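Beta-lactamase (Francisella tularensis subsp. tularensis, PDB 3P09) probably hydrolyses the ring of beta-lactam antibiotics to give substituted beta-amino acids, as a member of the class A beta-lactamase family. Local coordinates at residues A180-I185 with P252-I257; K187-N192 with D200-Y205. One frame throughout, in Å; residues are numbered along the deposited sequence.

How the interactions relate
Both contacts use helix 178-190, at successive places along it, and interaction 2 is nested within the chain loop that interaction 1 closes. Interaction 1 lies deeper, its centre about 9 Å from the centre of the chain, and all its touching residues are buried; interaction 2 lies about 13 Å out, with Phe190 and Ile203 partly exposed. The chemistry follows the partner: a strand of the sheet offers peptide groups, an alanine and a glycine to a threonine, whereas a second helix brings an aromatic ring and a long isoleucine. The two contacts also touch, Ile185 O lying 4.0 Å from Phe202 CE2.

Interaction 1. Residues A180-I185 with P252-I257; sequences AITKDI and PIALGI
Thr182 meets two flat peptide groups of strand 253-257, and no aromatic ring takes part: its CG2 lies over the first, and its OG1 is tilted above the N-H side of the second. The methyl CG2 stands almost directly above the carbonyl carbon of the Ala254-Leu255 peptide, 3.8 Å from Ala254 C and about 12° off the normal of that plane. Thr182 OG1 is 3.1 Å from Gly256 N but well above the plane of the Leu255-Gly256 peptide, so the angle is too poor for a hydrogen bond. The backbone bonds of the strand are those of the sheet: Gly256 pairs with Tyr42 and Ala254 with Leu44. The hydroxyl is instead bonded to the carbonyl of Pro178, one turn back in its own helix. With chi1 -61°, OG1 stands beside the backbone N, consistent with that bond, and CG2 is directed at Ala254.

Close fit at Gly256 shows in the 3.2 Å between Thr182 OG1 and Gly256 CA, a distance reached where the strand has no side chain on the helix side. One turn along the helix, Ile185 uses its CG2 branch, 3.8 Å from Ala254 CB, while Thr182 CG2 reaches the same methyl at 3.7 Å. Ala254 CB is thus touched by both residues, and the small side chains let the axes approach to 7.5 Å, running near antiparallel at 148°.

Leu255 points its side chain to the other side of the sheet, onto Ile281 of helix 271-289, and Ile181 turns to Val65, Phe68 and Leu69. Helix 178-190 of the helical domain lies on one face of the five-stranded antiparallel sheet, with helix 271-289 on the other, so the contact is part of the interface between the two domains of the class A beta-lactamase fold.

Interaction 2. Residues K187-N192 with D200-Y205; sequences KLAFGN and DIFIKY
Leu188 and Phe202 supply the aromatic part of this contact, a CH-pi interaction. Leu188 CB sits over one face of the ring, 4.0 Å from its centroid and 26° off the normal, and is nearest CE2. On the same side, Leu188 CD1 lies past the rim, 3.9 Å from Phe202 CZ. The Phe202 side chain leaves its helix extended from the backbone N (chi1 180°), which carries the ring to the facing helix, where the two side chains cross at about a right angle. Ala189 CB lies at the edge of the same ring, in its plane, 4.0 Å from Phe202 CD2.

Two consecutive helices, 178-190 and 196-208, joined by a short connection, pack side by side here, as part of the helical domain of the class A beta-lactamase fold. Helix 66-80 packs against the pair, since Leu75 touches Phe202 and Phe68 touches Leu188.

Purely aliphatic packing centres on Ala189, where Ala189 CA is 6.0 Å from Ile203 CA, the nearest such pair across the segments. Ile203 lays its CG1 branch along this short side chain, Ile203 CG1 being 3.9 Å from Ala189 CB. Beyond it, Ile203 CD1 comes to 3.7 Å from Ala189 O and obliquely toward Phe190 CE1. Trp246 of the sheet touches both Phe190 and Ile203.

No hydrogen bond crosses between the segments; within the first, Gly191 N is bonded to Lys187 O at 2.7 Å, where helix 178-190 ends, and Tyr205 OH is held elsewhere by Ser116 and Asn119.

Interaction 1. Residues A180-I185 with P252-I257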
loop_
_atom_site.group_PDB
_atom_site.type_symbol
_atom_site.label_atom_id
_atom_site.label_comp_id
_atom_site.label_asym_id
_atom_site.label_seq_id
_atom_site.Cartn_x
_atom_site.Cartn_y
_atom_site.Cartn_z
ATOM N N ALA A 180 -9.228 -3.444 -6.376
ATOM C CA ALA A 180 -9.526 -3.765 -4.991
ATOM C C ALA A 180 -8.687 -2.930 -4.033
ATOM O O ALA A 180 -9.202 -2.372 -3.055
ATOM C CB ALA A 180 -9.329 -5.273 -4.720
ATOM N N ILE A 181 -7.392 -2.852 -4.309
ATOM C CA ILE A 181 -6.475 -2.203 -3.384
ATOM C C ILE A 181 -6.689 -0.693 -3.383
ATOM O O ILE A 181 -6.503 -0.048 -2.365
ATOM C CB ILE A 181 -5.007 -2.531 -3.693
ATOM C CG1 ILE A 181 -4.144 -2.251 -2.459
ATOM C CG2 ILE A 181 -4.518 -1.751 -4.925
ATOM C CD1 ILE A 181 -4.478 -3.182 -1.298
ATOM N N THR A 182 -7.132 -0.145 -4.514
ATOM C CA THR A 182 -7.359 1.295 -4.636
ATOM C C THR A 182 -8.684 1.696 -3.984
ATOM O O THR A 182 -8.757 2.705 -3.296
ATOM C CB THR A 182 -7.319 1.756 -6.127
ATOM O OG1 THR A 182 -6.031 1.474 -6.673
ATOM C CG2 THR A 182 -7.566 3.258 -6.264
ATOM N N LYS A 183 -9.736 0.915 -4.211
ATOM C CA LYS A 183 -10.973 1.096 -3.453
ATOM C C LYS A 183 -10.688 1.014 -1.939
ATOM O O LYS A 183 -11.266 1.758 -1.146
ATOM C CB LYS A 183 -12.034 0.067 -3.876
ATOM C CG LYS A 183 -12.608 0.317 -5.282
ATOM C CD LYS A 183 -13.902 -0.467 -5.550
ATOM C CE LYS A 183 -13.788 -1.896 -5.103
ATOM N NZ LYS A 183 -15.121 -2.584 -5.055
ATOM N N ASP A 184 -9.782 0.125 -1.542
ATOM C CA ASP A 184 -9.457 -0.035 -0.118
ATOM C C ASP A 184 -8.860 1.224 0.500
ATOM O O ASP A 184 -9.269 1.646 1.576
ATOM C CB ASP A 184 -8.458 -1.172 0.099
ATOM C CG ASP A 184 -9.079 -2.541 -0.083
ATOM O OD1 ASP A 184 -10.330 -2.642 -0.103
ATOM O OD2 ASP A 184 -8.306 -3.518 -0.195
ATOM N N ILE A 185 -7.867 1.801 -0.163
ATOM C CA ILE A 185 -7.197 2.960 0.423
ATOM C C ILE A 185 -8.157 4.145 0.451
ATOM O O ILE A 185 -8.150 4.937 1.387
ATOM C CB ILE A 185 -5.872 3.308 -0.312
ATOM C CG1 ILE A 185 -4.960 4.140 0.602
ATOM C CG2 ILE A 185 -6.140 4.036 -1.620
ATOM C CD1 ILE A 185 -3.535 4.305 0.055
ATOM N N PRO A 252 -10.128 14.870 -3.182
ATOM C CA PRO A 252 -9.070 13.861 -3.269
ATOM C C PRO A 252 -9.426 12.681 -4.164
ATOM O O PRO A 252 -10.601 12.365 -4.377
ATOM C CB PRO A 252 -8.885 13.410 -1.815
ATOM C CG PRO A 252 -10.135 13.809 -1.110
ATOM C CD PRO A 252 -10.640 15.036 -1.808
ATOM N N ILE A 253 -8.391 12.040 -4.702
ATOM C CA ILE A 253 -8.572 10.842 -5.508
ATOM C C ILE A 253 -7.654 9.754 -4.982
ATOM O O ILE A 253 -6.718 10.030 -4.229
ATOM C CB ILE A 253 -8.280 11.105 -6.998
ATOM C CG1 ILE A 253 -6.887 11.711 -7.178
ATOM C CG2 ILE A 253 -9.293 12.085 -7.568
ATOM C CD1 ILE A 253 -6.276 11.392 -8.500
ATOM N N ALA A 254 -7.935 8.508 -5.333
ATOM C CA ALA A 254 -7.002 7.436 -4.985
ATOM C C ALA A 254 -6.428 6.907 -6.280
ATOM O O ALA A 254 -7.100 6.915 -7.315
ATOM C CB ALA A 254 -7.699 6.338 -4.216
ATOM N N LEU A 255 -5.186 6.450 -6.233
ATOM C CA LEU A 255 -4.553 5.934 -7.431
ATOM C C LEU A 255 -3.676 4.764 -7.042
ATOM O O LEU A 255 -2.798 4.904 -6.198
ATOM C CB LEU A 255 -3.704 7.026 -8.091
ATOM C CG LEU A 255 -2.732 6.581 -9.177
ATOM C CD1 LEU A 255 -3.464 5.922 -10.357
ATOM C CD2 LEU A 255 -1.909 7.772 -9.639
ATOM N N GLY A 256 -3.938 3.608 -7.640
ATOM C CA GLY A 256 -3.098 2.432 -7.446
ATOM C C GLY A 256 -2.397 2.101 -8.749
ATOM O O GLY A 256 -3.040 2.072 -9.800
ATOM N N ILE A 257 -1.083 1.884 -8.691
ATOM C CA ILE A 257 -0.312 1.428 -9.847
ATOM C C ILE A 257 0.522 0.225 -9.420
ATOM O O ILE A 257 1.359 0.337 -8.518
ATOM C CB ILE A 257 0.626 2.533 -10.379
ATOM C CG1 ILE A 257 -0.164 3.797 -10.727
ATOM C CG2 ILE A 257 1.402 2.026 -11.577
ATOM C CD1 ILE A 257 0.705 4.966 -11.176
#

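Interaction 2. Residues K187-N192 with D200-Y205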
loop_
_atom_site.group_PDB
_atom_site.type_symbol
_atom_site.label_atom_id
_atom_site.label_comp_id
_atom_site.label_asym_id
_atom_site.label_seq_id
_atom_site.Cartn_x
_atom_site.Cartn_y
_atom_site.Cartn_z
ATOM N N LYS A 187 -11.485 3.961 0.674
ATOM C CA LYS A 187 -12.507 3.710 1.681
ATOM C C LYS A 187 -11.953 4.003 3.071
ATOM O O LYS A 187 -12.630 4.614 3.915
ATOM C CB LYS A 187 -13.019 2.276 1.579
ATOM C CG LYS A 187 -14.148 1.943 2.538
ATOM C CD LYS A 187 -14.921 0.728 2.031
ATOM C CE LYS A 187 -16.058 0.354 2.970
ATOM N NZ LYS A 187 -17.016 1.479 3.174
ATOM N N LEU A 188 -10.708 3.604 3.304
ATOM C CA LEU A 188 -10.098 3.842 4.617
ATOM C C LEU A 188 -9.903 5.336 4.913
ATOM O O LEU A 188 -10.117 5.802 6.037
ATOM C CB LEU A 188 -8.774 3.086 4.736
ATOM C CG LEU A 188 -8.900 1.573 4.982
ATOM C CD1 LEU A 188 -7.566 0.898 4.798
ATOM C CD2 LEU A 188 -9.467 1.276 6.382
ATOM N N ALA A 189 -9.502 6.095 3.906
ATOM C CA ALA A 189 -9.175 7.501 4.124
ATOM C C ALA A 189 -10.416 8.399 4.087
ATOM O O ALA A 189 -10.477 9.424 4.779
ATOM C CB ALA A 189 -8.140 7.954 3.084
ATOM N N PHE A 190 -11.408 8.013 3.288
ATOM C CA PHE A 190 -12.551 8.894 3.030
ATOM C C PHE A 190 -13.920 8.267 3.262
ATOM O O PHE A 190 -14.934 8.971 3.257
ATOM C CB PHE A 190 -12.479 9.418 1.598
ATOM C CG PHE A 190 -11.178 10.079 1.275
ATOM C CD1 PHE A 190 -10.803 11.244 1.929
ATOM C CD2 PHE A 190 -10.333 9.542 0.336
ATOM C CE1 PHE A 190 -9.600 11.852 1.650
ATOM C CE2 PHE A 190 -9.124 10.147 0.045
ATOM C CZ PHE A 190 -8.759 11.310 0.712
ATOM N N GLY A 191 -13.949 6.955 3.482
ATOM C CA GLY A 191 -15.203 6.222 3.548
ATOM C C GLY A 191 -15.864 6.156 4.912
ATOM O O GLY A 191 -15.609 6.974 5.795
ATOM N N ASN A 192 -16.723 5.159 5.092
ATOM C CA ASN A 192 -17.524 5.096 6.306
ATOM C C ASN A 192 -17.189 3.961 7.270
ATOM O O ASN A 192 -18.029 3.576 8.081
ATOM C CB ASN A 192 -19.027 5.093 5.971
ATOM C CG ASN A 192 -19.422 3.954 5.044
ATOM O OD1 ASN A 192 -18.711 2.954 4.923
ATOM N ND2 ASN A 192 -20.566 4.104 4.383
ATOM N N ASP A 200 -8.356 10.740 9.862
ATOM C CA ASP A 200 -7.318 11.763 9.871
ATOM C C ASP A 200 -5.959 11.155 10.252
ATOM O O ASP A 200 -4.915 11.522 9.716
ATOM C CB ASP A 200 -7.710 12.905 10.814
ATOM C CG ASP A 200 -8.831 13.781 10.244
ATOM O OD1 ASP A 200 -9.079 13.720 9.018
ATOM O OD2 ASP A 200 -9.461 14.536 11.022
ATOM N N ILE A 201 -5.987 10.195 11.161
ATOM C CA ILE A 201 -4.765 9.535 11.615
ATOM C C ILE A 201 -4.176 8.702 10.497
ATOM O O ILE A 201 -2.958 8.716 10.249
ATOM C CB ILE A 201 -5.068 8.632 12.838
ATOM C CG1 ILE A 201 -5.364 9.512 14.067
ATOM C CG2 ILE A 201 -3.898 7.696 13.113
ATOM C CD1 ILE A 201 -5.937 8.757 15.262
ATOM N N PHE A 202 -5.048 7.970 9.812
ATOM C CA PHE A 202 -4.634 7.148 8.689
ATOM C C PHE A 202 -3.985 8.008 7.602
ATOM O O PHE A 202 -2.905 7.702 7.093
ATOM C CB PHE A 202 -5.855 6.410 8.141
ATOM C CG PHE A 202 -5.562 5.517 6.968
ATOM C CD1 PHE A 202 -4.909 4.308 7.151
ATOM C CD2 PHE A 202 -5.980 5.869 5.693
ATOM C CE1 PHE A 202 -4.656 3.468 6.078
ATOM C CE2 PHE A 202 -5.732 5.038 4.607
ATOM C CZ PHE A 202 -5.071 3.835 4.798
ATOM N N ILE A 203 -4.660 9.088 7.248
ATOM C CA ILE A 203 -4.161 10.012 6.241
ATOM C C ILE A 203 -2.794 10.574 6.622
ATOM O O ILE A 203 -1.888 10.643 5.794
ATOM C CB ILE A 203 -5.154 11.170 6.063
ATOM C CG1 ILE A 203 -6.352 10.688 5.234
ATOM C CG2 ILE A 203 -4.473 12.373 5.419
ATOM C CD1 ILE A 203 -7.543 11.645 5.257
ATOM N N LYS A 204 -2.641 10.977 7.878
ATOM C CA LYS A 204 -1.357 11.513 8.325
ATOM C C LYS A 204 -0.217 10.481 8.212
ATOM O O LYS A 204 0.890 10.815 7.783
ATOM C CB LYS A 204 -1.468 12.090 9.743
ATOM C CG LYS A 204 -0.199 12.764 10.275
ATOM C CD LYS A 204 0.287 13.883 9.354
ATOM C CE LYS A 204 1.232 14.855 10.067
ATOM N NZ LYS A 204 2.529 14.234 10.469
ATOM N N TYR A 205 -0.476 9.228 8.583
ATOM C CA TYR A 205 0.547 8.189 8.408
ATOM C C TYR A 205 1.009 8.099 6.951
ATOM O O TYR A 205 2.205 8.009 6.654
ATOM C CB TYR A 205 0.015 6.801 8.763
ATOM C CG TYR A 205 -0.326 6.505 10.206
ATOM C CD1 TYR A 205 0.490 6.907 11.256
ATOM C CD2 TYR A 205 -1.465 5.758 10.504
ATOM C CE1 TYR A 205 0.148 6.587 12.588
ATOM C CE2 TYR A 205 -1.807 5.438 11.803
ATOM C CZ TYR A 205 -1.003 5.844 12.842
ATOM O OH TYR A 205 -1.406 5.492 14.123
#